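Local structure of transmembrane protease (Mus musculus, 2E7V) at residues H8-I13 against G68-V73; R36-I41 against T57-L62. The protein is probably a membrane-anchored serine endopeptidase, whose SEA domain, the part studied here, is likely to belong to the stem outside the cell. All blocks are in the same frame, centred on the assembly; numbering follows the deposited sequence.

Contact 1: residues H8-I13 against G68-V73; sequences HSSFQI and GVVADV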
loop_
_atom_site.group_PDB
_atom_site.type_symbol
_atom_site.label_atom_id
_atom_site.label_comp_id
_atom_site.label_asym_id
_atom_site.label_seq_id
_atom_site.Cartn_x
_atom_site.Cartn_y
_atom_site.Cartn_z
ATOM N N HIS A 8 -0.964 9.011 5.184
ATOM C CA HIS A 8 -0.325 7.767 5.576
ATOM C C HIS A 8 -1.371 6.796 6.074
ATOM O O HIS A 8 -2.419 7.205 6.580
ATOM C CB HIS A 8 0.737 8.005 6.664
ATOM C CG HIS A 8 0.185 8.429 7.990
ATOM N ND1 HIS A 8 -0.135 9.736 8.283
ATOM C CD2 HIS A 8 -0.100 7.713 9.105
ATOM C CE1 HIS A 8 -0.594 9.809 9.521
ATOM N NE2 HIS A 8 -0.583 8.594 10.042
ATOM N N SER A 9 -1.088 5.508 5.910
ATOM C CA SER A 9 -1.987 4.461 6.354
ATOM C C SER A 9 -1.174 3.217 6.659
ATOM O O SER A 9 -0.019 3.089 6.229
ATOM C CB SER A 9 -3.006 4.135 5.258
ATOM O OG SER A 9 -3.518 5.325 4.684
ATOM N N SER A 10 -1.776 2.310 7.421
ATOM C CA SER A 10 -1.143 1.040 7.744
ATOM C C SER A 10 -1.914 0.014 6.926
ATOM O O SER A 10 -3.119 -0.181 7.123
ATOM C CB SER A 10 -1.267 0.733 9.233
ATOM O OG SER A 10 -0.500 1.647 9.997
ATOM N N PHE A 11 -1.223 -0.609 5.983
ATOM C CA PHE A 11 -1.834 -1.591 5.104
ATOM C C PHE A 11 -1.494 -3.007 5.506
ATOM O O PHE A 11 -0.323 -3.339 5.732
ATOM C CB PHE A 11 -1.329 -1.427 3.675
ATOM C CG PHE A 11 -1.753 -0.159 3.009
ATOM C CD1 PHE A 11 -2.964 -0.096 2.310
ATOM C CD2 PHE A 11 -0.922 0.956 3.020
ATOM C CE1 PHE A 11 -3.329 1.072 1.624
ATOM C CE2 PHE A 11 -1.278 2.113 2.347
ATOM C CZ PHE A 11 -2.490 2.171 1.641
ATOM N N GLN A 12 -2.506 -3.855 5.565
ATOM C CA GLN A 12 -2.258 -5.257 5.863
ATOM C C GLN A 12 -1.578 -5.808 4.600
ATOM O O GLN A 12 -2.095 -5.649 3.495
ATOM C CB GLN A 12 -3.579 -5.992 6.110
ATOM C CG GLN A 12 -4.228 -5.699 7.459
ATOM C CD GLN A 12 -5.523 -4.919 7.338
ATOM O OE1 GLN A 12 -5.536 -3.685 7.404
ATOM N NE2 GLN A 12 -6.626 -5.637 7.150
ATOM N N ILE A 13 -0.421 -6.444 4.751
ATOM C CA ILE A 13 0.284 -6.988 3.595
ATOM C C ILE A 13 -0.066 -8.466 3.508
ATOM O O ILE A 13 0.534 -9.308 4.174
ATOM C CB ILE A 13 1.818 -6.779 3.726
ATOM C CG1 ILE A 13 2.121 -5.284 3.927
ATOM C CG2 ILE A 13 2.532 -7.285 2.471
ATOM C CD1 ILE A 13 1.502 -4.354 2.850
ATOM N N GLY A 68 1.496 -12.045 10.612
ATOM C CA GLY A 68 1.459 -11.365 9.330
ATOM C C GLY A 68 2.229 -10.057 9.333
ATOM O O GLY A 68 2.836 -9.681 10.335
ATOM N N VAL A 69 2.192 -9.351 8.207
ATOM C CA VAL A 69 2.907 -8.091 8.065
ATOM C C VAL A 69 1.998 -6.894 7.792
ATOM O O VAL A 69 0.986 -7.008 7.096
ATOM C CB VAL A 69 3.930 -8.184 6.896
ATOM C CG1 VAL A 69 4.760 -6.897 6.815
ATOM C CG2 VAL A 69 4.816 -9.415 7.070
ATOM N N VAL A 70 2.362 -5.745 8.354
ATOM C CA VAL A 70 1.627 -4.504 8.124
ATOM C C VAL A 70 2.661 -3.478 7.704
ATOM O O VAL A 70 3.732 -3.392 8.306
ATOM C CB VAL A 70 0.915 -3.980 9.378
ATOM C CG1 VAL A 70 0.460 -2.542 9.137
ATOM C CG2 VAL A 70 -0.281 -4.839 9.694
ATOM N N ALA A 71 2.347 -2.713 6.665
ATOM C CA ALA A 71 3.270 -1.705 6.173
ATOM C C ALA A 71 2.743 -0.296 6.425
ATOM O O ALA A 71 1.604 0.020 6.075
ATOM C CB ALA A 71 3.512 -1.913 4.686
ATOM N N ASP A 72 3.548 0.535 7.075
ATOM C CA ASP A 72 3.141 1.915 7.298
ATOM C C ASP A 72 3.677 2.645 6.071
ATOM O O ASP A 72 4.882 2.652 5.809
ATOM C CB ASP A 72 3.733 2.477 8.587
ATOM C CG ASP A 72 3.265 1.716 9.818
ATOM O OD1 ASP A 72 2.097 1.265 9.845
ATOM O OD2 ASP A 72 4.061 1.573 10.758
ATOM N N VAL A 73 2.752 3.235 5.322
ATOM C CA VAL A 73 3.044 3.911 4.057
ATOM C C VAL A 73 2.695 5.399 4.023
ATOM O O VAL A 73 1.599 5.803 4.443
ATOM C CB VAL A 73 2.255 3.201 2.913
ATOM C CG1 VAL A 73 2.504 3.888 1.565
ATOM C CG2 VAL A 73 2.632 1.732 2.866
HETATM O O HOH W 1 0.798 -11.020 6.390
#
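Val73, Ile13 and Phe11 have the largest shares of the buried surface where strand 8-13 runs antiparallel to strand 68-73, and all three send their side chains to the same face of the sheet. Val73 crosses the Phe11 side chain at about a right angle: its CG2, anti to the carbonyl carbon, lies 3.6 Å from Phe11 CD2, while its CB sits 3.7 Å from Phe11 CE2, so the valine meets the CD2-CE2 bond obliquely. Farther along, Ile13 bends back over Ala71. Both chi1 (-56°) and chi2 (-53°) turn the chain, and the result is that CD1 as well as CG1 reaches the alanine methyl, with Ile13 CD1 3.7 Å from Ala71 CB.

The backbone sets these meetings. Phe11 and Ala71 form a hydrogen-bonded pair, with Phe11 N to Ala71 O and Ala71 N to Phe11 O both 2.9 Å. Ser9 and Val73 are joined in the same way. At Ile13 the return bond is replaced by a water, which donates to Ile13 O and accepts from Val69 N.

On the opposite face, Ser10 OG donates to Asp72 OD1 over 2.6 Å, and Arg63 of the neighbouring strand forms a salt bridge with Asp72 through the other oxygen. The face of Phe11, Ile13 and Val73 turns to helix 28-46, where Ile37 meets Ala71, and Ile41 meets Val73. A central antiparallel strand pair, largely apolar toward helix 28-46 and more polar on the other face, is characteristic of the ferredoxin-like alpha/beta sandwich of SEA domains.

Contact 2: residues R36-I41 against T57-L62; sequences RIEAMI and THVVKL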
loop_
_atom_site.group_PDB
_atom_site.type_symbol
_atom_site.label_atom_id
_atom_site.label_comp_id
_atom_site.label_asym_id
_atom_site.label_seq_id
_atom_site.Cartn_x
_atom_site.Cartn_y
_atom_site.Cartn_z
ATOM N N ARG A 36 8.179 -3.482 -3.864
ATOM C CA ARG A 36 7.013 -4.019 -4.568
ATOM C C ARG A 36 5.755 -3.259 -4.148
ATOM O O ARG A 36 4.917 -2.891 -4.983
ATOM C CB ARG A 36 6.855 -5.514 -4.266
ATOM C CG ARG A 36 5.560 -6.153 -4.782
ATOM C CD ARG A 36 5.362 -5.947 -6.284
ATOM N NE ARG A 36 4.079 -6.475 -6.766
ATOM C CZ ARG A 36 3.523 -6.121 -7.926
ATOM N NH1 ARG A 36 4.135 -5.251 -8.716
ATOM N NH2 ARG A 36 2.342 -6.615 -8.292
ATOM N N ILE A 37 5.632 -3.023 -2.847
ATOM C CA ILE A 37 4.494 -2.294 -2.300
ATOM C C ILE A 37 4.456 -0.857 -2.843
ATOM O O ILE A 37 3.384 -0.347 -3.212
ATOM C CB ILE A 37 4.551 -2.302 -0.743
ATOM C CG1 ILE A 37 4.222 -3.713 -0.238
ATOM C CG2 ILE A 37 3.561 -1.282 -0.163
ATOM C CD1 ILE A 37 4.537 -3.947 1.221
ATOM N N GLU A 38 5.621 -0.216 -2.913
ATOM C CA GLU A 38 5.715 1.156 -3.433
ATOM C C GLU A 38 5.371 1.224 -4.925
ATOM O O GLU A 38 4.743 2.180 -5.393
ATOM C CB GLU A 38 7.127 1.717 -3.184
ATOM C CG GLU A 38 7.361 2.102 -1.719
ATOM C CD GLU A 38 8.827 2.295 -1.355
ATOM O OE1 GLU A 38 9.111 2.486 -0.147
ATOM O OE2 GLU A 38 9.689 2.256 -2.268
ATOM N N ALA A 39 5.777 0.197 -5.666
ATOM C CA ALA A 39 5.496 0.129 -7.093
ATOM C C ALA A 39 4.004 -0.046 -7.335
ATOM O O ALA A 39 3.441 0.554 -8.250
ATOM C CB ALA A 39 6.252 -1.032 -7.715
ATOM N N MET A 40 3.374 -0.881 -6.518
ATOM C CA MET A 40 1.948 -1.155 -6.635
ATOM C C MET A 40 1.132 0.105 -6.398
ATOM O O MET A 40 0.240 0.438 -7.183
ATOM C CB MET A 40 1.531 -2.255 -5.646
ATOM C CG MET A 40 2.061 -3.650 -6.026
ATOM S SD MET A 40 1.538 -4.963 -4.912
ATOM C CE MET A 40 -0.219 -4.958 -5.252
ATOM N N ILE A 41 1.428 0.801 -5.310
ATOM C CA ILE A 41 0.713 2.029 -4.980
ATOM C C ILE A 41 0.947 3.074 -6.071
ATOM O O ILE A 41 0.002 3.743 -6.515
ATOM C CB ILE A 41 1.161 2.573 -3.597
ATOM C CG1 ILE A 41 0.645 1.642 -2.495
ATOM C CG2 ILE A 41 0.633 3.990 -3.382
ATOM C CD1 ILE A 41 1.248 1.921 -1.118
ATOM N N THR A 57 5.478 7.745 -3.160
ATOM C CA THR A 57 5.137 7.027 -1.943
ATOM C C THR A 57 6.328 6.247 -1.402
ATOM O O THR A 57 7.311 5.991 -2.107
ATOM C CB THR A 57 3.987 6.043 -2.202
ATOM O OG1 THR A 57 3.533 5.487 -0.963
ATOM C CG2 THR A 57 4.449 4.914 -3.118
ATOM N N HIS A 58 6.239 5.873 -0.134
ATOM C CA HIS A 58 7.307 5.105 0.469
ATOM C C HIS A 58 6.879 4.447 1.758
ATOM O O HIS A 58 6.131 5.019 2.564
ATOM C CB HIS A 58 8.545 5.984 0.697
ATOM C CG HIS A 58 8.432 6.928 1.855
ATOM N ND1 HIS A 58 9.091 6.717 3.047
ATOM C CD2 HIS A 58 7.785 8.110 1.986
ATOM C CE1 HIS A 58 8.857 7.732 3.862
ATOM N NE2 HIS A 58 8.068 8.591 3.244
ATOM N N VAL A 59 7.337 3.212 1.913
ATOM C CA VAL A 59 7.068 2.411 3.089
ATOM C C VAL A 59 7.992 2.963 4.182
ATOM O O VAL A 59 9.215 2.972 4.023
ATOM C CB VAL A 59 7.389 0.918 2.795
ATOM C CG1 VAL A 59 7.386 0.102 4.075
ATOM C CG2 VAL A 59 6.379 0.359 1.799
ATOM N N VAL A 60 7.407 3.450 5.273
ATOM C CA VAL A 60 8.203 4.004 6.368
ATOM C C VAL A 60 8.694 2.883 7.265
ATOM O O VAL A 60 9.699 3.018 7.956
ATOM C CB VAL A 60 7.397 5.016 7.198
ATOM C CG1 VAL A 60 6.947 6.159 6.310
ATOM C CG2 VAL A 60 6.219 4.339 7.835
ATOM N N LYS A 61 7.963 1.776 7.264
ATOM C CA LYS A 61 8.363 0.615 8.035
ATOM C C LYS A 61 7.394 -0.541 7.897
ATOM O O LYS A 61 6.215 -0.358 7.562
ATOM C CB LYS A 61 8.565 0.972 9.509
ATOM C CG LYS A 61 7.363 0.861 10.404
ATOM C CD LYS A 61 7.833 0.819 11.854
ATOM C CE LYS A 61 8.820 -0.327 12.076
ATOM N NZ LYS A 61 9.378 -0.379 13.464
ATOM N N LEU A 62 7.925 -1.739 8.111
ATOM C CA LEU A 62 7.153 -2.969 8.038
ATOM C C LEU A 62 7.027 -3.445 9.463
ATOM O O LEU A 62 8.022 -3.588 10.172
ATOM C CB LEU A 62 7.887 -4.021 7.205
ATOM C CG LEU A 62 8.026 -3.669 5.725
ATOM C CD1 LEU A 62 8.859 -4.729 5.006
ATOM C CD2 LEU A 62 6.633 -3.549 5.104
HETATM O O HOH W 2 10.798 1.644 1.705
#
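Helix-on-sheet packing joins Glu38 and Ile37 of helix 28-46 to Thr57 and Val59 of strand 54-65, the outermost strand on its side of the sheet within this chain. The segment axes approach to 7.7 Å and run at 145° to each other, so helix and strand are roughly antiparallel.

Glu38 supplies the polar grip of the interface. Its CG lies anti to the carbonyl carbon (chi1 -75°) and the chain is extended beyond it, which carries the carboxylate across to the strand. There OE1 accepts the N-H of Val59 at 2.8 Å in a nearly straight bond, through the anti lone pair, the one directed away from OE2. A water donates to the same OE1 and to Val59 O, with Glu38 OE1 2.6 Å from it, so OE1 holds the Val59 N-H directly and the Val59 carbonyl oxygen through the water. With an alanine here, the Val59 N-H would probably be left without its carboxylate acceptor and the bridging water without one of its two anchors.

The rest is mainly apolar. Ile37 CG2 meets Val59 CG2 at 3.8 Å, the two side chains crossing at about a right angle. Thr57 gives its methyl to the helix: CG2 is in van der Waals contact with Glu38 O at 3.6 Å and lies 3.9 Å from Ile41 CG2, while its hydroxyl turns to a hydrogen bond with Val74 O. Beyond Val59, Val60 and Lys61 both face Asp72 in a classic beta bulge.

Around the contact, Ile37 and Ile41 also reach Ile107 of strand 106-107, Thr57 touches Val73 of strand 68-78, and Tyr30, earlier in the helix, packs on Leu62.

How the contacts relate
From the N terminus the chain lays down strand 4-14, passes through helix 28-46 and strand 54-65, and returns as strand 68-78. Contact 1 closes this long excursion, with 54 residues between its segments. Contact 2 closes a shorter loop of 15 residues wholly within it, so the two nest and do not cross. Their centres lie 9 Å apart and they meet directly: Asp72 of contact 1 probably bonds through its backbone to Val60 and Lys61 of contact 2, and Ile13 packs on Ile37. Contact 1 thus joins the two central strands, while contact 2 fastens helix 28-46 to the edge strand 54-65.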